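Local coordinates for charybdin (Charybdis maritima, PDB 2B7U), which belongs to the ribosome-inactivating proteins, a family named for its action on ribosomes and well known from plants, at residues V12-I16 against E17-G21. Sequence-based numbering, arbitrary orientation.
Sequences VELDI and ERLTG
Asp15, the last residue of edge strand 7-15, accepts the backbone N-H of Glu17 on OD1 (N to OD1 2.9 Å), an Asx turn. With CG anti to its own backbone N (chi1 -167°), its carboxylate swings forward along the chain, and the Glu17 N-H reaches OD1 from above the carboxylate plane. Such a turn suits aspartate, whose short side chain spans just two residues. Water 1 is within hydrogen-bonding distance of Asp15 OD1 and of Glu17 OE1 and can bridge these side-by-side carboxylates, though it cannot serve every acceptor near it at once.

The chain then reverses in a type I turn from Ile16 to Leu19, closed by Leu19 N on Ile16 O at 3.2 Å. Arg18, long and bent at chi2 (-50°), curls back along the turn and places NH1 2.7 Å from Asp15 O in a weak, strongly bent bond. The guanidinium edge also lies against Leu14 CD1.

Among apolar contacts, Leu14 CD2 meets Leu19 CD2 at 4.1 Å, the side chains crossing nearly at right angles, while Ile16 CD1 approaches Leu19 CD1. Branched aliphatic residues suit these buried positions; Ile16 and Leu19 also touch Leu138 of helix 135-147.

Polar groups thus bond within the turn, and Thr20 follows as N-cap of helix 21-35. The neighbouring carboxylates would tend to raise each other's proton affinity, which the N-H bond and water may offset.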
loop_
_atom_site.group_PDB
_atom_site.type_symbol
_atom_site.label_atom_id
_atom_site.label_comp_id
_atom_site.label_asym_id
_atom_site.label_seq_id
_atom_site.Cartn_x
_atom_site.Cartn_y
_atom_site.Cartn_z
ATOM N N VAL A 12 12.016 -4.949 5.260
ATOM C CA VAL A 12 11.930 -6.109 4.357
ATOM C C VAL A 12 12.666 -5.745 3.068
ATOM O O VAL A 12 12.638 -4.596 2.644
ATOM C CB VAL A 12 10.469 -6.577 4.053
ATOM C CG1 VAL A 12 9.890 -7.245 5.281
ATOM C CG2 VAL A 12 9.557 -5.416 3.594
ATOM N N GLU A 13 13.278 -6.733 2.434
ATOM C CA GLU A 13 14.107 -6.484 1.261
ATOM C C GLU A 13 13.781 -7.491 0.166
ATOM O O GLU A 13 13.630 -8.680 0.426
ATOM C CB GLU A 13 15.583 -6.524 1.657
ATOM C CG GLU A 13 16.554 -6.350 0.509
ATOM C CD GLU A 13 18.013 -6.303 0.959
ATOM O OE1 GLU A 13 18.274 -6.358 2.196
ATOM O OE2 GLU A 13 18.907 -6.220 0.078
ATOM N N LEU A 14 13.643 -7.004 -1.057
ATOM C CA LEU A 14 13.379 -7.861 -2.205
ATOM C C LEU A 14 14.301 -7.509 -3.363
ATOM O O LEU A 14 14.427 -6.334 -3.726
ATOM C CB LEU A 14 11.924 -7.730 -2.635
ATOM C CG LEU A 14 11.434 -8.701 -3.713
ATOM C CD1 LEU A 14 11.469 -10.141 -3.232
ATOM C CD2 LEU A 14 10.042 -8.330 -4.154
ATOM N N ASP A 15 14.953 -8.519 -3.939
ATOM C CA ASP A 15 15.670 -8.299 -5.192
ATOM C C ASP A 15 14.770 -8.622 -6.380
ATOM O O ASP A 15 14.181 -9.691 -6.445
ATOM C CB ASP A 15 16.960 -9.089 -5.306
ATOM C CG ASP A 15 17.819 -8.591 -6.476
ATOM O OD1 ASP A 15 17.605 -9.017 -7.632
ATOM O OD2 ASP A 15 18.683 -7.702 -6.272
ATOM N N ILE A 16 14.716 -7.703 -7.335
ATOM C CA ILE A 16 13.788 -7.772 -8.449
ATOM C C ILE A 16 14.293 -8.640 -9.603
ATOM O O ILE A 16 13.486 -9.113 -10.387
ATOM C CB ILE A 16 13.451 -6.331 -8.972
ATOM C CG1 ILE A 16 13.119 -5.395 -7.815
ATOM C CG2 ILE A 16 12.300 -6.347 -9.977
ATOM C CD1 ILE A 16 11.985 -5.899 -6.960
ATOM N N GLU A 17 15.601 -8.873 -9.708
ATOM C CA GLU A 17 16.151 -9.539 -10.902
ATOM C C GLU A 17 15.625 -10.953 -11.159
ATOM O O GLU A 17 15.243 -11.275 -12.291
ATOM C CB GLU A 17 17.677 -9.545 -10.858
ATOM C CG GLU A 17 18.307 -10.064 -12.135
ATOM C CD GLU A 17 19.814 -10.123 -12.066
ATOM O OE1 GLU A 17 20.394 -9.681 -11.050
ATOM O OE2 GLU A 17 20.421 -10.632 -13.034
ATOM N N ARG A 18 15.599 -11.786 -10.120
ATOM C CA ARG A 18 15.148 -13.188 -10.235
ATOM C C ARG A 18 13.664 -13.362 -9.853
ATOM O O ARG A 18 13.182 -14.489 -9.701
ATOM C CB ARG A 18 16.070 -14.114 -9.400
ATOM C CG ARG A 18 15.585 -14.608 -8.010
ATOM C CD ARG A 18 15.071 -13.501 -7.105
ATOM N NE ARG A 18 14.278 -14.008 -5.976
ATOM C CZ ARG A 18 13.323 -13.312 -5.358
ATOM N NH1 ARG A 18 13.018 -12.087 -5.765
ATOM N NH2 ARG A 18 12.659 -13.838 -4.330
ATOM N N LEU A 19 12.953 -12.246 -9.716
ATOM C CA LEU A 19 11.590 -12.240 -9.190
ATOM C C LEU A 19 10.662 -13.080 -10.076
ATOM O O LEU A 19 10.658 -12.923 -11.298
ATOM C CB LEU A 19 11.063 -10.793 -9.134
ATOM C CG LEU A 19 10.406 -10.219 -7.876
ATOM C CD1 LEU A 19 9.414 -9.129 -8.275
ATOM C CD2 LEU A 19 9.769 -11.233 -7.017
ATOM N N THR A 20 9.875 -13.959 -9.459
ATOM C CA THR A 20 8.853 -14.715 -10.174
ATOM C C THR A 20 7.499 -14.472 -9.520
ATOM O O THR A 20 7.432 -13.899 -8.427
ATOM C CB THR A 20 9.131 -16.224 -10.155
ATOM O OG1 THR A 20 8.979 -16.743 -8.826
ATOM C CG2 THR A 20 10.527 -16.509 -10.654
ATOM N N GLY A 21 6.435 -14.926 -10.181
ATOM C CA GLY A 21 5.077 -14.847 -9.622
ATOM C C GLY A 21 5.024 -15.447 -8.236
ATOM O O GLY A 21 4.453 -14.855 -7.307
HETATM O O HOH W 1 19.889 -8.038 -9.001
#